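AT-less polyketide synthase (Streptomyces platensis subsp. rosaceus, PDB 4QYR) is a ketosynthase domain of the isomigrastatin synthase MgsE that probably catalyses decarboxylative, chain-extending condensation of acyl units. Local coordinates at residues Q252-G260 and G586-P594; L113-V123 and G190-V200. All blocks are in the same frame, centred on the assembly; numbering follows the deposited sequence. Where two conformers were deposited one is given.

Interaction 1: Q252-G260 and G586-P594; sequences QRDGDAIWG and GERRAVRLP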
loop_
_atom_site.group_PDB
_atom_site.type_symbol
_atom_site.label_atom_id
_atom_site.label_comp_id
_atom_site.label_asym_id
_atom_site.label_seq_id
_atom_site.Cartn_x
_atom_site.Cartn_y
_atom_site.Cartn_z
ATOM N N GLN A 252 17.082 13.333 -19.112
ATOM C CA GLN A 252 17.483 14.128 -20.270
ATOM C C GLN A 252 18.937 13.834 -20.646
ATOM O O GLN A 252 19.257 13.674 -21.829
ATOM C CB GLN A 252 17.267 15.622 -20.005
ATOM C CG GLN A 252 15.816 16.061 -20.222
ATOM C CD GLN A 252 15.495 17.459 -19.682
ATOM O OE1 GLN A 252 15.468 17.677 -18.472
ATOM N NE2 GLN A 252 15.223 18.399 -20.583
ATOM N N ARG A 253 19.812 13.740 -19.648
ATOM C CA ARG A 253 21.214 13.432 -19.915
ATOM C C ARG A 253 21.394 12.059 -20.559
ATOM O O ARG A 253 22.285 11.866 -21.395
ATOM C CB ARG A 253 22.032 13.510 -18.631
ATOM C CG ARG A 253 22.257 14.932 -18.182
ATOM C CD ARG A 253 23.234 15.013 -17.034
ATOM N NE ARG A 253 22.628 15.724 -15.915
ATOM C CZ ARG A 253 21.979 15.111 -14.931
ATOM N NH1 ARG A 253 21.445 15.813 -13.940
ATOM N NH2 ARG A 253 21.869 13.786 -14.938
ATOM N N ASP A 254 20.534 11.116 -20.178
ATOM C CA ASP A 254 20.633 9.744 -20.658
ATOM C C ASP A 254 19.877 9.552 -21.960
ATOM O O ASP A 254 19.866 8.464 -22.523
ATOM C CB ASP A 254 20.114 8.770 -19.600
ATOM C CG ASP A 254 20.947 8.793 -18.326
ATOM O OD1 ASP A 254 22.074 9.353 -18.364
ATOM O OD2 ASP A 254 20.475 8.252 -17.292
ATOM N N GLY A 255 19.248 10.613 -22.440
ATOM C CA GLY A 255 18.480 10.536 -23.667
ATOM C C GLY A 255 17.415 9.451 -23.697
ATOM O O GLY A 255 17.278 8.755 -24.704
ATOM N N ASP A 256 16.677 9.296 -22.593
ATOM C CA ASP A 256 15.496 8.448 -22.581
ATOM C C ASP A 256 14.397 9.107 -23.424
ATOM O O ASP A 256 14.387 10.332 -23.596
ATOM C CB ASP A 256 14.991 8.203 -21.153
ATOM C CG ASP A 256 15.985 7.424 -20.284
ATOM O OD1 ASP A 256 16.182 6.208 -20.505
ATOM O OD2 ASP A 256 16.547 8.023 -19.342
ATOM N N ALA A 257 13.478 8.299 -23.951
ATOM C CA ALA A 257 12.350 8.810 -24.728
ATOM C C ALA A 257 11.162 9.154 -23.821
ATOM O O ALA A 257 10.380 8.284 -23.440
ATOM C CB ALA A 257 11.940 7.809 -25.765
ATOM N N ILE A 258 11.025 10.431 -23.490
ATOM C CA ILE A 258 10.081 10.862 -22.467
ATOM C C ILE A 258 8.644 11.000 -22.968
ATOM O O ILE A 258 8.381 11.628 -23.998
ATOM C CB ILE A 258 10.548 12.190 -21.857
ATOM C CG1 ILE A 258 11.954 12.007 -21.280
ATOM C CG2 ILE A 258 9.587 12.650 -20.811
ATOM C CD1 ILE A 258 12.577 13.247 -20.753
ATOM N N TRP A 259 7.719 10.389 -22.234
ATOM C CA TRP A 259 6.311 10.461 -22.565
ATOM C C TRP A 259 5.708 11.742 -22.024
ATOM O O TRP A 259 4.834 12.353 -22.650
ATOM C CB TRP A 259 5.560 9.285 -21.982
ATOM C CG TRP A 259 5.718 8.031 -22.718
ATOM C CD1 TRP A 259 6.767 7.172 -22.655
ATOM C CD2 TRP A 259 4.773 7.446 -23.608
ATOM N NE1 TRP A 259 6.547 6.093 -23.472
ATOM C CE2 TRP A 259 5.327 6.237 -24.069
ATOM C CE3 TRP A 259 3.517 7.833 -24.068
ATOM C CZ2 TRP A 259 4.676 5.415 -24.967
ATOM C CZ3 TRP A 259 2.867 7.017 -24.970
ATOM C CH2 TRP A 259 3.445 5.818 -25.407
ATOM N N GLY A 260 6.175 12.128 -20.844
ATOM C CA GLY A 260 5.659 13.286 -20.151
ATOM C C GLY A 260 6.366 13.502 -18.832
ATOM O O GLY A 260 7.155 12.675 -18.375
ATOM N N GLY A 586 27.569 10.220 -23.772
ATOM C CA GLY A 586 26.651 11.340 -23.860
ATOM C C GLY A 586 25.614 11.210 -24.965
ATOM O O GLY A 586 24.434 11.483 -24.747
ATOM N N GLU A 587 26.058 10.755 -26.135
ATOM C CA GLU A 587 25.300 10.848 -27.389
ATOM C C GLU A 587 23.969 10.078 -27.496
ATOM O O GLU A 587 22.931 10.691 -27.728
ATOM C CB GLU A 587 26.214 10.413 -28.543
ATOM C CG GLU A 587 25.560 10.257 -29.928
ATOM C CD GLU A 587 24.402 11.210 -30.186
ATOM O OE1 GLU A 587 24.629 12.438 -30.212
ATOM O OE2 GLU A 587 23.258 10.719 -30.355
ATOM N N ARG A 588 23.993 8.754 -27.376
ATOM C CA ARG A 588 22.854 7.927 -27.799
ATOM C C ARG A 588 21.496 8.245 -27.161
ATOM O O ARG A 588 21.404 8.611 -25.988
ATOM C CB ARG A 588 23.169 6.456 -27.549
ATOM C CG ARG A 588 24.276 5.903 -28.416
ATOM C CD ARG A 588 24.061 6.215 -29.889
ATOM N NE ARG A 588 25.079 5.551 -30.700
ATOM C CZ ARG A 588 26.269 6.073 -30.988
ATOM N NH1 ARG A 588 27.142 5.388 -31.719
ATOM N NH2 ARG A 588 26.585 7.281 -30.544
ATOM N N ARG A 589 20.444 8.076 -27.962
ATOM C CA ARG A 589 19.056 8.251 -27.524
ATOM C C ARG A 589 18.222 6.973 -27.725
ATOM O O ARG A 589 18.372 6.280 -28.724
ATOM C CB ARG A 589 18.415 9.424 -28.275
ATOM C CG ARG A 589 19.041 10.761 -27.932
ATOM C CD ARG A 589 18.195 11.920 -28.417
ATOM N NE ARG A 589 16.965 12.055 -27.640
ATOM C CZ ARG A 589 16.833 12.832 -26.570
ATOM N NH1 ARG A 589 17.865 13.560 -26.141
ATOM N NH2 ARG A 589 15.667 12.882 -25.937
ATOM N N ALA A 590 17.332 6.677 -26.781
ATOM C CA ALA A 590 16.508 5.472 -26.850
ATOM C C ALA A 590 15.356 5.611 -27.849
ATOM O O ALA A 590 14.951 6.734 -28.197
ATOM C CB ALA A 590 15.975 5.136 -25.476
ATOM N N VAL A 591 14.829 4.462 -28.282
ATOM C CA VAL A 591 13.850 4.370 -29.372
ATOM C C VAL A 591 12.725 3.373 -29.087
ATOM O O VAL A 591 12.975 2.250 -28.655
ATOM C CB VAL A 591 14.537 3.949 -30.680
ATOM C CG1 VAL A 591 13.512 3.652 -31.752
ATOM C CG2 VAL A 591 15.509 5.021 -31.138
ATOM N N ARG A 592 11.488 3.765 -29.359
ATOM C CA ARG A 592 10.354 2.906 -29.045
ATOM C C ARG A 592 10.115 1.877 -30.147
ATOM O O ARG A 592 9.640 2.210 -31.228
ATOM C CB ARG A 592 9.113 3.763 -28.812
ATOM C CG ARG A 592 9.356 4.860 -27.787
ATOM C CD ARG A 592 8.243 5.889 -27.745
ATOM N NE ARG A 592 8.490 6.874 -26.700
ATOM C CZ ARG A 592 7.674 7.874 -26.405
ATOM N NH1 ARG A 592 6.546 8.033 -27.075
ATOM N NH2 ARG A 592 7.985 8.711 -25.431
ATOM N N LEU A 593 10.459 0.624 -29.853
ATOM C CA LEU A 593 10.341 -0.489 -30.804
ATOM C C LEU A 593 9.246 -1.434 -30.312
ATOM O O LEU A 593 8.722 -1.229 -29.214
ATOM C CB LEU A 593 11.686 -1.217 -30.935
ATOM C CG LEU A 593 12.872 -0.304 -31.233
ATOM C CD1 LEU A 593 14.173 -1.042 -31.037
ATOM C CD2 LEU A 593 12.757 0.245 -32.628
ATOM N N PRO A 594 8.884 -2.471 -31.098
ATOM C CA PRO A 594 7.827 -3.328 -30.547
ATOM C C PRO A 594 8.345 -4.196 -29.403
ATOM O O PRO A 594 9.549 -4.497 -29.373
ATOM C CB PRO A 594 7.406 -4.191 -31.740
ATOM C CG PRO A 594 8.015 -3.551 -32.938
ATOM C CD PRO A 594 9.264 -2.903 -32.450
#
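Arg592 lays its guanidinium flat on Trp259 where the chain, having passed through the domain that follows the ketosynthase, comes back as the loop 586-594 and runs along the turn leaving helix 248-253. This return is consistent with the post-ketosynthase linker of modular polyketide synthases, which wraps back over the catalytic body. The tight end is here. The two planes are 9° apart. Arg592 CZ stands 3.7 Å from the centroid of the five-membered ring of Trp259, a cation-pi stack over its face. The chain is extended from CG to NE, which carries the charged end past Ala257 CB, 3.7 Å from Arg592 NE. In the guanidinium plane, Arg592 NH2 gives a hydrogen bond of 3.1 Å to Ala257 O, meeting that oxygen from above the carbonyl plane. Asn105 accepts a bond from Trp259 NE1 and so helps fix the indole; Arg592 itself is modelled in two conformers, so this grip describes one of them.

In the middle the contact is backbone against backbone. Gly255 ends the helix in a Schellman motif with positive phi, and its carbonyl oxygen takes the Ala590 N-H, 2.9 Å from Gly255 O to Ala590 N. The far side of the loop leans on helix 488-497, where Asp490 accepts the N-H of Arg589.

Toward Gly586 the packing is loose. Gly586 and Glu587 are exposed and poorly ordered, and Arg253 O comes no nearer to Gly586 O than 4.0 Å. Asp254 turns away, to a salt bridge with Lys246. Arg589 bends at chi3 (71°) and returns over the turn, so that one guanidinium face covers the glycine off-centre, with Arg589 NH1 4.0 Å from Gly255 CA.

Interaction 2: L113-V123 and G190-V200; sequences LPENTGVYFGV and GRCEMAIAGGV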
loop_
_atom_site.group_PDB
_atom_site.type_symbol
_atom_site.label_atom_id
_atom_site.label_comp_id
_atom_site.label_asym_id
_atom_site.label_seq_id
_atom_site.Cartn_x
_atom_site.Cartn_y
_atom_site.Cartn_z
ATOM N N LEU A 113 18.354 -1.284 -15.250
ATOM C CA LEU A 113 17.708 -0.710 -14.095
ATOM C C LEU A 113 18.695 -0.571 -12.972
ATOM O O LEU A 113 19.551 -1.439 -12.792
ATOM C CB LEU A 113 16.545 -1.587 -13.638
ATOM C CG LEU A 113 15.344 -1.746 -14.560
ATOM C CD1 LEU A 113 14.355 -2.660 -13.871
ATOM C CD2 LEU A 113 14.753 -0.371 -14.854
ATOM N N PRO A 114 18.580 0.518 -12.207
ATOM C CA PRO A 114 19.318 0.687 -10.955
ATOM C C PRO A 114 18.872 -0.387 -10.004
ATOM O O PRO A 114 17.744 -0.850 -10.139
ATOM C CB PRO A 114 18.883 2.055 -10.455
ATOM C CG PRO A 114 18.152 2.681 -11.587
ATOM C CD PRO A 114 17.629 1.608 -12.445
ATOM N N GLU A 115 19.707 -0.779 -9.054
ATOM C CA GLU A 115 19.293 -1.832 -8.148
ATOM C C GLU A 115 18.244 -1.332 -7.141
ATOM O O GLU A 115 17.477 -2.121 -6.589
ATOM C CB GLU A 115 20.497 -2.430 -7.428
ATOM C CG GLU A 115 21.247 -1.460 -6.558
ATOM C CD GLU A 115 22.418 -2.131 -5.867
ATOM O OE1 GLU A 115 22.172 -3.094 -5.104
ATOM O OE2 GLU A 115 23.578 -1.712 -6.097
ATOM N N ASN A 116 18.182 -0.035 -6.892
ATOM C CA ASN A 116 17.111 0.413 -6.030
ATOM C C ASN A 116 15.959 0.958 -6.875
ATOM O O ASN A 116 15.638 2.139 -6.877
ATOM C CB ASN A 116 17.602 1.439 -4.994
ATOM C CG ASN A 116 18.028 2.742 -5.603
ATOM O OD1 ASN A 116 18.324 2.826 -6.794
ATOM N ND2 ASN A 116 18.033 3.787 -4.787
ATOM N N THR A 117 15.338 0.066 -7.616
ATOM C CA THR A 117 14.153 0.417 -8.361
ATOM C C THR A 117 12.942 -0.023 -7.573
ATOM O O THR A 117 12.846 -1.186 -7.148
ATOM C CB THR A 117 14.151 -0.241 -9.728
ATOM O OG1 THR A 117 15.154 0.382 -10.527
ATOM C CG2 THR A 117 12.802 -0.083 -10.409
ATOM N N GLY A 118 12.017 0.907 -7.372
ATOM C CA GLY A 118 10.798 0.617 -6.644
ATOM C C GLY A 118 9.698 0.131 -7.559
ATOM O O GLY A 118 9.696 0.401 -8.754
ATOM N N VAL A 119 8.752 -0.588 -6.984
ATOM C CA VAL A 119 7.661 -1.163 -7.742
ATOM C C VAL A 119 6.370 -0.972 -6.974
ATOM O O VAL A 119 6.223 -1.495 -5.875
ATOM C CB VAL A 119 7.876 -2.651 -7.992
ATOM C CG1 VAL A 119 6.623 -3.252 -8.613
ATOM C CG2 VAL A 119 9.130 -2.881 -8.856
ATOM N N TYR A 120 5.445 -0.213 -7.557
ATOM C CA TYR A 120 4.185 0.154 -6.901
ATOM C C TYR A 120 3.045 -0.153 -7.839
ATOM O O TYR A 120 2.884 0.510 -8.853
ATOM C CB TYR A 120 4.175 1.626 -6.527
ATOM C CG TYR A 120 5.446 2.080 -5.865
ATOM C CD1 TYR A 120 5.525 2.235 -4.491
ATOM C CD2 TYR A 120 6.575 2.363 -6.621
ATOM C CE1 TYR A 120 6.696 2.671 -3.887
ATOM C CE2 TYR A 120 7.742 2.795 -6.039
ATOM C CZ TYR A 120 7.809 2.949 -4.677
ATOM O OH TYR A 120 9.004 3.370 -4.125
ATOM N N PHE A 121 2.260 -1.166 -7.526
ATOM C CA PHE A 121 1.301 -1.650 -8.503
ATOM C C PHE A 121 -0.099 -1.725 -7.882
ATOM O O PHE A 121 -0.288 -2.310 -6.815
ATOM C CB PHE A 121 1.745 -3.007 -9.014
ATOM C CG PHE A 121 1.371 -3.270 -10.423
ATOM C CD1 PHE A 121 2.321 -3.163 -11.432
ATOM C CD2 PHE A 121 0.078 -3.637 -10.759
ATOM C CE1 PHE A 121 1.978 -3.403 -12.763
ATOM C CE2 PHE A 121 -0.269 -3.883 -12.091
ATOM C CZ PHE A 121 0.679 -3.767 -13.089
ATOM N N GLY A 122 -1.081 -1.116 -8.537
ATOM C CA GLY A 122 -2.410 -1.046 -7.960
ATOM C C GLY A 122 -3.212 -2.253 -8.367
ATOM O O GLY A 122 -3.120 -2.696 -9.514
ATOM N N VAL A 123 -3.999 -2.778 -7.432
ATOM C CA VAL A 123 -4.782 -3.994 -7.645
ATOM C C VAL A 123 -5.815 -4.086 -6.533
ATOM O O VAL A 123 -5.509 -3.749 -5.392
ATOM C CB VAL A 123 -3.869 -5.236 -7.651
ATOM C CG1 VAL A 123 -3.007 -5.246 -6.407
ATOM C CG2 VAL A 123 -4.680 -6.504 -7.724
ATOM N N GLY A 190 14.652 10.450 -3.245
ATOM C CA GLY A 190 15.950 9.824 -3.426
ATOM C C GLY A 190 15.999 8.338 -3.092
ATOM O O GLY A 190 17.001 7.669 -3.374
ATOM N N ARG A 191 14.932 7.822 -2.484
ATOM C CA ARG A 191 14.874 6.408 -2.138
ATOM C C ARG A 191 14.985 5.559 -3.390
ATOM O O ARG A 191 15.597 4.491 -3.378
ATOM C CB ARG A 191 13.581 6.074 -1.390
ATOM C CG ARG A 191 13.336 4.568 -1.211
ATOM C CD ARG A 191 14.490 3.851 -0.487
ATOM N NE ARG A 191 14.218 2.429 -0.332
ATOM C CZ ARG A 191 14.868 1.476 -0.980
ATOM N NH1 ARG A 191 15.842 1.789 -1.815
ATOM N NH2 ARG A 191 14.548 0.206 -0.794
ATOM N N CYS A 192 14.397 6.035 -4.479
ATOM C CA CYS A 192 14.480 5.308 -5.737
ATOM C C CYS A 192 15.171 6.149 -6.801
ATOM O O CYS A 192 15.109 7.391 -6.793
ATOM C CB CYS A 192 13.102 4.874 -6.211
ATOM S SG CYS A 192 12.382 3.709 -5.076
ATOM N N GLU A 193 15.851 5.458 -7.704
ATOM C CA GLU A 193 16.570 6.114 -8.773
ATOM C C GLU A 193 15.739 5.985 -10.059
ATOM O O GLU A 193 15.852 6.798 -10.976
ATOM C CB GLU A 193 17.945 5.489 -8.903
ATOM C CG GLU A 193 18.923 6.261 -9.718
ATOM C CD GLU A 193 20.279 5.577 -9.732
ATOM O OE1 GLU A 193 20.662 4.991 -8.681
ATOM O OE2 GLU A 193 20.933 5.591 -10.807
HETATM N N MSE A 194 14.892 4.955 -10.082
HETATM C CA MSE A 194 13.873 4.723 -11.105
HETATM C C MSE A 194 12.766 3.916 -10.454
HETATM O O MSE A 194 13.029 3.199 -9.497
HETATM C CB MSE A 194 14.453 3.972 -12.291
HETATM C CG MSE A 194 15.254 4.851 -13.220
HETATM SE SE MSE A 194 15.843 3.947 -14.821
HETATM C CE MSE A 194 14.181 3.216 -15.361
ATOM N N ALA A 195 11.528 4.027 -10.920
ATOM C CA ALA A 195 10.453 3.199 -10.339
ATOM C C ALA A 195 9.438 2.751 -11.379
ATOM O O ALA A 195 9.314 3.337 -12.452
ATOM C CB ALA A 195 9.754 3.928 -9.233
ATOM N N ILE A 196 8.726 1.683 -11.050
ATOM C CA ILE A 196 7.645 1.188 -11.882
ATOM C C ILE A 196 6.303 1.354 -11.158
ATOM O O ILE A 196 6.094 0.799 -10.064
ATOM C CB ILE A 196 7.878 -0.270 -12.221
ATOM C CG1 ILE A 196 9.209 -0.399 -12.940
ATOM C CG2 ILE A 196 6.754 -0.829 -13.063
ATOM C CD1 ILE A 196 9.716 -1.828 -12.982
ATOM N N ALA A 197 5.407 2.141 -11.738
ATOM C CA ALA A 197 4.057 2.228 -11.202
ATOM C C ALA A 197 3.106 1.654 -12.222
ATOM O O ALA A 197 3.270 1.881 -13.437
ATOM C CB ALA A 197 3.690 3.631 -10.884
ATOM N N GLY A 198 2.129 0.890 -11.736
ATOM C CA GLY A 198 1.198 0.193 -12.602
ATOM C C GLY A 198 -0.137 -0.048 -11.927
ATOM O O GLY A 198 -0.334 0.244 -10.726
ATOM N N GLY A 199 -1.069 -0.594 -12.697
ATOM C CA GLY A 199 -2.321 -1.043 -12.129
ATOM C C GLY A 199 -2.921 -2.143 -12.977
ATOM O O GLY A 199 -2.621 -2.252 -14.178
ATOM N N VAL A 200 -3.771 -2.959 -12.366
ATOM C CA VAL A 200 -4.449 -4.000 -13.115
ATOM C C VAL A 200 -5.811 -4.278 -12.511
ATOM O O VAL A 200 -6.028 -4.111 -11.326
ATOM C CB VAL A 200 -3.597 -5.307 -13.189
ATOM C CG1 VAL A 200 -3.266 -5.829 -11.822
ATOM C CG2 VAL A 200 -4.299 -6.374 -13.996
#
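Gly118 to Gly122 run beside Ala195 to Gly199 as parallel neighbours in the mixed sheet of the ketosynthase's thiolase-type fold, the strand axes 18° apart. Six backbone hydrogen bonds alternate between the strands; the run starts with a long one, Gly118 N to Met194 O at 3.3 Å, and ends with Val200 N to Gly122 O at 2.9 Å. Alpha-hydrogens of both strands also lean on the facing carbonyls.

Apolar packing lies on the face of Val119 and Ile196, under helices 90-106 and 149-160. Phe121 spreads its ring over the bare backbone of Gly198 and Gly199: Gly198 CA makes a CH-pi contact 3.8 Å from the ring centroid, while Val200 meets the ring's edge. Near the start of the strands, selenomethionine Met194 bends at chi3 (51°), its SE 3.8 Å from Pro114 CD and its methyl against Leu113.

On the other face, small residues lie round Tyr120, which turns its edge to Ala195, Tyr120 CE2 to Ala195 CB 3.9 Å. Its hydroxyl hydrogen-bonds His186 of helix 175-189, and the same oxygen, Tyr120 OH, sits 3.5 Å from Cys192 SG.

Interaction 2 is part of the buried sheet; interaction 1 lies nearer the surface, its centre 19 Å from that of interaction 2. They do not touch, with nearest atoms about 6 Å apart, but strand 239-247, next to 194-201 in the sheet, leads into helix 248-253 and so into 252-260. Two residues border both: Lys246 and Tyr108 each reach the 252-260 turn and also pack on Met194. Helix 175-189, which in ketosynthases follows the active-site cysteine, meets interaction 2 through His186, so this contact is probably tied to the catalytic part through that helix; a bound acetate, probably from the crystallisation liquor, lies about 5 Å from the Tyr120 side chain.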